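Local coordinates for putative xanthine dehydrogenase YAGS fad-binding subunit (Escherichia coli, PDB 5G5G), which binds the molybdenum and pterin cytosine dinucleotide of the molybdenum cofactor as one subunit of a periplasmic aldehyde oxidase, and probably carries the site where aldehydes are oxidised, at residues P356-M359 / A360-I363; L224-V228 / E229-I233; L484-L488 / E489-V493. All blocks are in the same frame, centred on the assembly; numbering follows the deposited sequence.

Contact 1: residues P356-M359 / A360-I363; sequences PGLM and ALEI
Leu358 and Glu362, one turn apart on helix 354-372, lie alongside each other and point the same way, a clear case of how side chains four residues apart share a helix face. The CD2 branch of Leu358 rests 3.7 Å from CG of Glu362, meeting the aliphatic part of the acid. Glu362 leaves the backbone with CG anti to its carbonyl carbon and then folds at chi2 (-63°), which brings the carboxylate back beside the same leucine branch, with OE2 3.9 Å from Leu358 CD2. The buried carboxylate is nevertheless well supplied: OE2 hydrogen-bonds to the hydroxyl of Tyr327, while OE1 forms a salt bridge with Arg380 and accepts a hydrogen bond from the backbone N-H of Ala437. Leu361 swings its CG anti to the backbone N (chi1 173°), and its CD2 approaches CD2 of Leu358 more loosely, at 4.4 Å. Beneath these side chains the backbone bonds are helical: Leu361 N reaches Gly357 O at 2.8 Å, and Glu362 N reaches Leu358 O at 3.0 Å. The pattern changes at Ile363, whose N-H gives a weak bond to Ala360 O instead. Its CG1 and CD1 lie over Met359 O, with CD1 at 3.4 Å, and that oxygen accepts a hydrogen bond from the Tyr717 hydroxyl. Pro356, at the cofactor end of the segment, has its side chain about 10 Å from the dioxothiomolybdenum ion. The helix is enclosed within the fold: Ala360 and Leu361 pack on strand 285-293, Met359, Ala360 and Ile363 meet strand 174-182, and Glu362 and Ile363 touch helix 698-710.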
loop_
_atom_site.group_PDB
_atom_site.type_symbol
_atom_site.label_atom_id
_atom_site.label_comp_id
_atom_site.label_asym_id
_atom_site.label_seq_id
_atom_site.Cartn_x
_atom_site.Cartn_y
_atom_site.Cartn_z
ATOM N N PRO C 356 3.144 -12.132 -12.343
ATOM C CA PRO C 356 1.960 -12.940 -12.678
ATOM C C PRO C 356 2.276 -14.227 -13.415
ATOM O O PRO C 356 1.574 -15.253 -13.218
ATOM C CB PRO C 356 1.086 -11.975 -13.505
ATOM C CG PRO C 356 2.086 -11.024 -14.139
ATOM C CD PRO C 356 3.153 -10.845 -13.088
ATOM N N GLY C 357 3.339 -14.249 -14.209
ATOM C CA GLY C 357 3.697 -15.484 -14.910
ATOM C C GLY C 357 4.025 -16.603 -13.955
ATOM O O GLY C 357 3.585 -17.736 -14.151
ATOM N N LEU C 358 4.850 -16.313 -12.947
ATOM C CA LEU C 358 5.169 -17.312 -11.910
ATOM C C LEU C 358 4.004 -17.589 -11.006
ATOM O O LEU C 358 3.905 -18.698 -10.474
ATOM C CB LEU C 358 6.394 -16.862 -11.082
ATOM C CG LEU C 358 7.686 -16.834 -11.913
ATOM C CD1 LEU C 358 8.722 -15.972 -11.208
ATOM C CD2 LEU C 358 8.230 -18.246 -12.071
ATOM N N MET C 359 3.103 -16.620 -10.829
ATOM C CA MET C 359 1.869 -16.905 -10.053
ATOM C C MET C 359 1.079 -18.078 -10.694
ATOM O O MET C 359 0.499 -18.883 -9.971
ATOM C CB MET C 359 0.980 -15.688 -9.941
ATOM C CG MET C 359 1.457 -14.689 -8.899
ATOM S SD MET C 359 0.704 -13.064 -8.968
ATOM C CE MET C 359 -0.797 -13.372 -8.066
ATOM N N ALA C 360 1.132 -18.176 -12.011
ATOM C CA ALA C 360 0.561 -19.300 -12.761
ATOM C C ALA C 360 1.521 -20.502 -12.873
ATOM O O ALA C 360 1.128 -21.616 -12.513
ATOM C CB ALA C 360 0.112 -18.845 -14.128
ATOM N N LEU C 361 2.717 -20.300 -13.443
ATOM C CA LEU C 361 3.597 -21.396 -13.720
ATOM C C LEU C 361 3.918 -22.239 -12.484
ATOM O O LEU C 361 3.967 -23.491 -12.568
ATOM C CB LEU C 361 4.915 -20.904 -14.385
ATOM C CG LEU C 361 6.015 -21.920 -14.590
ATOM C CD1 LEU C 361 5.509 -22.985 -15.581
ATOM C CD2 LEU C 361 7.239 -21.213 -15.133
ATOM N N GLU C 362 4.154 -21.574 -11.351
ATOM C CA GLU C 362 4.603 -22.274 -10.135
ATOM C C GLU C 362 3.483 -23.032 -9.409
ATOM O O GLU C 362 3.757 -23.984 -8.690
ATOM C CB GLU C 362 5.354 -21.293 -9.214
ATOM C CG GLU C 362 6.622 -20.795 -9.878
ATOM C CD GLU C 362 7.624 -21.924 -10.155
ATOM O OE1 GLU C 362 8.014 -22.611 -9.180
ATOM O OE2 GLU C 362 8.048 -22.117 -11.354
ATOM N N ILE C 363 2.231 -22.695 -9.702
ATOM C CA ILE C 363 1.110 -23.617 -9.317
ATOM C C ILE C 363 1.089 -24.803 -10.274
ATOM O O ILE C 363 0.953 -25.934 -9.828
ATOM C CB ILE C 363 -0.287 -22.937 -9.292
ATOM C CG1 ILE C 363 -0.310 -21.779 -8.301
ATOM C CG2 ILE C 363 -1.364 -23.952 -8.987
ATOM C CD1 ILE C 363 -1.603 -20.954 -8.273
#

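Contact 2: residues L224-V228 / E229-I233; sequences LKVPV and ENVRI
Pro227, Glu229 and Asn230 meet in the 3-10 turn that joins helix 213-224 to strand 231-234 in a beta-alpha-beta crossover. Helix 213-224 ends in a Schellman motif, with Lys225 at positive phi as its C-prime residue, and the chain turns two residues later. Asn230 N donates to Pro227 O at 2.9 Å, and Val231 N donates to Val228 O at 3.3 Å; these two bonds, each spanning three residues, define the 3-10 turn. The Pro227 ring is met at two places. Glu229, bent at chi2 (-71°), curls back until OE2 lies 3.3 Å from Pro227 CB, while its CD comes 3.9 Å from CG1 of Val228. The Asn230 amide slants across the ring instead, its ND2 3.9 Å from Pro227 CD. On the inner side of the turn, Val226 and Val231 cross at about a right angle, and their CG2 methyls touch at 3.9 Å. With CG1 anti to the backbone N (chi1 176°), Val231 has CG2 beside the N, facing Val226. Strand 231-234 runs parallel to strand 203-208 and is an outermost strand of its sheet within this chain, with Asn230 and Arg232 bonded through the backbone to Leu204. Val228 packs on Ala221 of helix 213-224, and Leu224 on helix 250-262.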
loop_
_atom_site.group_PDB
_atom_site.type_symbol
_atom_site.label_atom_id
_atom_site.label_comp_id
_atom_site.label_asym_id
_atom_site.label_seq_id
_atom_site.Cartn_x
_atom_site.Cartn_y
_atom_site.Cartn_z
ATOM N N LEU C 224 5.827 19.299 -23.034
ATOM C CA LEU C 224 5.725 20.769 -23.040
ATOM C C LEU C 224 6.177 21.440 -24.323
ATOM O O LEU C 224 5.848 22.633 -24.526
ATOM C CB LEU C 224 6.585 21.356 -21.940
ATOM C CG LEU C 224 6.115 21.013 -20.501
ATOM C CD1 LEU C 224 7.129 21.535 -19.490
ATOM C CD2 LEU C 224 4.740 21.615 -20.270
ATOM N N LYS C 225 6.946 20.713 -25.146
ATOM C CA LYS C 225 7.559 21.284 -26.389
ATOM C C LYS C 225 8.533 22.389 -26.074
ATOM O O LYS C 225 8.491 23.495 -26.620
ATOM C CB LYS C 225 6.488 21.749 -27.372
ATOM C CG LYS C 225 5.486 20.679 -27.777
ATOM C CD LYS C 225 4.370 21.275 -28.643
ATOM C CE LYS C 225 3.827 20.273 -29.651
ATOM N NZ LYS C 225 4.318 20.540 -31.047
ATOM N N VAL C 226 9.439 22.088 -25.180
ATOM C CA VAL C 226 10.494 23.014 -24.774
ATOM C C VAL C 226 11.830 22.277 -24.905
ATOM O O VAL C 226 11.854 21.044 -24.920
ATOM C CB VAL C 226 10.331 23.584 -23.342
ATOM C CG1 VAL C 226 9.000 24.297 -23.181
ATOM C CG2 VAL C 226 10.509 22.519 -22.260
ATOM N N PRO C 227 12.929 23.028 -25.017
ATOM C CA PRO C 227 14.245 22.371 -25.087
ATOM C C PRO C 227 14.534 21.618 -23.816
ATOM O O PRO C 227 14.356 22.144 -22.717
ATOM C CB PRO C 227 15.215 23.556 -25.231
ATOM C CG PRO C 227 14.418 24.571 -25.959
ATOM C CD PRO C 227 13.050 24.484 -25.297
ATOM N N VAL C 228 15.010 20.399 -23.957
ATOM C CA VAL C 228 15.362 19.605 -22.805
ATOM C C VAL C 228 16.399 20.266 -21.895
ATOM O O VAL C 228 16.433 20.053 -20.687
ATOM C CB VAL C 228 15.824 18.193 -23.260
ATOM C CG1 VAL C 228 17.199 18.244 -23.868
ATOM C CG2 VAL C 228 15.799 17.237 -22.096
ATOM N N GLU C 229 17.243 21.081 -22.487
ATOM C CA GLU C 229 18.253 21.796 -21.739
ATOM C C GLU C 229 17.671 22.825 -20.779
ATOM O O GLU C 229 18.356 23.256 -19.876
ATOM C CB GLU C 229 19.330 22.485 -22.656
ATOM C CG GLU C 229 18.951 22.816 -24.109
ATOM C CD GLU C 229 18.803 21.577 -25.028
ATOM O OE1 GLU C 229 19.750 20.751 -25.124
ATOM O OE2 GLU C 229 17.744 21.416 -25.686
ATOM N N ASN C 230 16.428 23.223 -21.000
ATOM C CA ASN C 230 15.759 24.215 -20.171
ATOM C C ASN C 230 15.001 23.622 -18.969
ATOM O O ASN C 230 14.307 24.339 -18.278
ATOM C CB ASN C 230 14.830 25.032 -21.058
ATOM C CG ASN C 230 15.599 26.001 -21.947
ATOM O OD1 ASN C 230 16.802 26.102 -21.848
ATOM N ND2 ASN C 230 14.893 26.745 -22.772
ATOM N N VAL C 231 15.181 22.329 -18.716
ATOM C CA VAL C 231 14.430 21.593 -17.667
ATOM C C VAL C 231 15.413 20.948 -16.703
ATOM O O VAL C 231 16.372 20.272 -17.133
ATOM C CB VAL C 231 13.563 20.492 -18.257
ATOM C CG1 VAL C 231 12.869 19.673 -17.137
ATOM C CG2 VAL C 231 12.530 21.107 -19.193
ATOM N N ARG C 232 15.149 21.123 -15.411
ATOM C CA ARG C 232 15.913 20.521 -14.367
ATOM C C ARG C 232 14.893 19.733 -13.528
ATOM O O ARG C 232 13.864 20.265 -13.141
ATOM C CB ARG C 232 16.668 21.510 -13.489
ATOM C CG ARG C 232 17.471 20.867 -12.352
ATOM C CD ARG C 232 18.301 21.879 -11.594
ATOM N NE ARG C 232 18.983 21.323 -10.422
ATOM C CZ ARG C 232 19.677 22.031 -9.544
ATOM N NH1 ARG C 232 19.764 23.372 -9.610
ATOM N NH2 ARG C 232 20.282 21.438 -8.545
ATOM N N ILE C 233 15.210 18.461 -13.276
ATOM C CA ILE C 233 14.362 17.591 -12.476
ATOM C C ILE C 233 15.097 17.256 -11.164
ATOM O O ILE C 233 16.295 16.878 -11.188
ATOM C CB ILE C 233 14.057 16.278 -13.264
ATOM C CG1 ILE C 233 13.387 16.522 -14.625
ATOM C CG2 ILE C 233 13.262 15.313 -12.418
ATOM C CD1 ILE C 233 12.076 17.280 -14.566
#

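Contact 3: residues L484-L488 / E489-V493; sequences LGVPL and EQVAV
Glu489, the first of three successive residues to engage the turn before them, folds back alongside Pro487, at its CB. Its CG stands between the backbone N and the carbonyl carbon (chi1 60°), and a bend at chi2 (-87°) lays the carboxylate against the proline, OE2 3.5 Å from Pro487 CB. Gln490 comes next. Its backbone N-H closes the turn onto Pro487 O at 3.1 Å, and its extended side chain slants across the same ring, which Glu489 meets at CB. Val491 follows, its N donating to Leu488 O at 3.1 Å. Leu488 O also accepts from a water at 2.7 Å, and that water donates to Val491 O as well (2.8 Å), bridging the two carbonyls. CG2 of Val491 lies 3.9 Å from CG2 of Val486, the two valines crossing at about a right angle. Beyond, Ala492 bonds through its backbone to Val459 and Val461, while Val493 packs on Ala477. The arrangement is that of a 3-10 turn, entered after Gly485 at positive phi, which joins a helix to the next strand of a beta-alpha-beta crossover: strand 459-462, helix 472-484 and strand 491-494, the two strands being parallel neighbours in one sheet.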
loop_
_atom_site.group_PDB
_atom_site.type_symbol
_atom_site.label_atom_id
_atom_site.label_comp_id
_atom_site.label_asym_id
_atom_site.label_seq_id
_atom_site.Cartn_x
_atom_site.Cartn_y
_atom_site.Cartn_z
ATOM N N LEU C 484 38.356 3.993 -2.865
ATOM C CA LEU C 484 39.267 5.060 -2.483
ATOM C C LEU C 484 39.976 4.802 -1.173
ATOM O O LEU C 484 40.889 5.546 -0.837
ATOM C CB LEU C 484 38.539 6.425 -2.485
ATOM C CG LEU C 484 38.191 6.844 -3.920
ATOM C CD1 LEU C 484 37.105 7.878 -3.908
ATOM C CD2 LEU C 484 39.393 7.395 -4.636
ATOM N N GLY C 485 39.594 3.741 -0.451
ATOM C CA GLY C 485 40.230 3.376 0.826
ATOM C C GLY C 485 39.889 4.333 1.973
ATOM O O GLY C 485 40.721 4.561 2.864
ATOM N N VAL C 486 38.694 4.919 1.935
ATOM C CA VAL C 486 38.248 5.860 2.976
ATOM C C VAL C 486 37.088 5.250 3.778
ATOM O O VAL C 486 36.466 4.279 3.323
ATOM C CB VAL C 486 37.866 7.251 2.461
ATOM C CG1 VAL C 486 39.065 7.918 1.813
ATOM C CG2 VAL C 486 36.671 7.200 1.516
ATOM N N PRO C 487 36.851 5.780 5.008
ATOM C CA PRO C 487 35.759 5.214 5.816
ATOM C C PRO C 487 34.440 5.561 5.142
ATOM O O PRO C 487 34.355 6.616 4.517
ATOM C CB PRO C 487 35.892 5.965 7.163
ATOM C CG PRO C 487 37.295 6.480 7.204
ATOM C CD PRO C 487 37.592 6.818 5.756
ATOM N N LEU C 488 33.444 4.719 5.305
ATOM C CA LEU C 488 32.113 5.010 4.784
ATOM C C LEU C 488 31.613 6.417 5.181
ATOM O O LEU C 488 31.034 7.137 4.346
ATOM C CB LEU C 488 31.121 3.958 5.247
ATOM C CG LEU C 488 29.682 4.134 4.762
ATOM C CD1 LEU C 488 29.603 4.084 3.239
ATOM C CD2 LEU C 488 28.864 3.019 5.406
ATOM N N GLU C 489 31.857 6.824 6.428
ATOM C CA GLU C 489 31.284 8.073 6.954
ATOM C C GLU C 489 31.936 9.338 6.327
ATOM O O GLU C 489 31.459 10.450 6.525
ATOM C CB GLU C 489 31.291 8.104 8.499
ATOM C CG GLU C 489 32.656 7.997 9.115
ATOM C CD GLU C 489 33.154 6.540 9.356
ATOM O OE1 GLU C 489 32.623 5.526 8.756
ATOM O OE2 GLU C 489 34.114 6.433 10.181
ATOM N N GLN C 490 32.979 9.149 5.522
ATOM C CA GLN C 490 33.607 10.269 4.834
ATOM C C GLN C 490 33.147 10.454 3.383
ATOM O O GLN C 490 33.738 11.247 2.622
ATOM C CB GLN C 490 35.134 10.094 4.911
ATOM C CG GLN C 490 35.710 10.548 6.257
ATOM C CD GLN C 490 37.225 10.710 6.246
ATOM O OE1 GLN C 490 37.835 11.163 5.254
ATOM N NE2 GLN C 490 37.849 10.349 7.364
ATOM N N VAL C 491 32.115 9.733 2.982
ATOM C CA VAL C 491 31.615 9.828 1.630
ATOM C C VAL C 491 30.250 10.508 1.654
ATOM O O VAL C 491 29.352 10.095 2.407
ATOM C CB VAL C 491 31.478 8.442 0.978
ATOM C CG1 VAL C 491 31.025 8.561 -0.458
ATOM C CG2 VAL C 491 32.826 7.681 1.054
ATOM N N ALA C 492 30.095 11.540 0.852
ATOM C CA ALA C 492 28.792 12.189 0.693
ATOM C C ALA C 492 28.268 11.738 -0.635
ATOM O O ALA C 492 29.031 11.628 -1.561
ATOM C CB ALA C 492 28.934 13.717 0.699
ATOM N N VAL C 493 26.972 11.505 -0.732
ATOM C CA VAL C 493 26.338 11.074 -1.973
ATOM C C VAL C 493 25.112 11.953 -2.244
ATOM O O VAL C 493 24.226 12.051 -1.390
ATOM C CB VAL C 493 25.891 9.612 -1.868
ATOM C CG1 VAL C 493 25.190 9.152 -3.146
ATOM C CG2 VAL C 493 27.048 8.689 -1.494
HETATM O O HOH W 1 28.443 7.874 3.835
#

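How the contacts relate
From the N terminus, contact 2 comes first, closing the turn between helix 213-224 and strand 231-234; contact 1 follows inside helix 354-372 and closes no loop; contact 3 then repeats the turn of contact 2 between helix 472-484 and strand 491-494. The three stand in series, none nested or crossed. Contacts 1 and 2 share one molybdopterin cofactor-binding range, and contact 3 lies in the other. Each turn leads into the last strand of a beta-alpha-beta crossover, outermost in its sheet within this chain; their nearest atoms are about 12 Å apart. Contact 1 lies across the chain's centre from both, its centre about 42 Å from that of contact 2 and about 43 Å from that of contact 3.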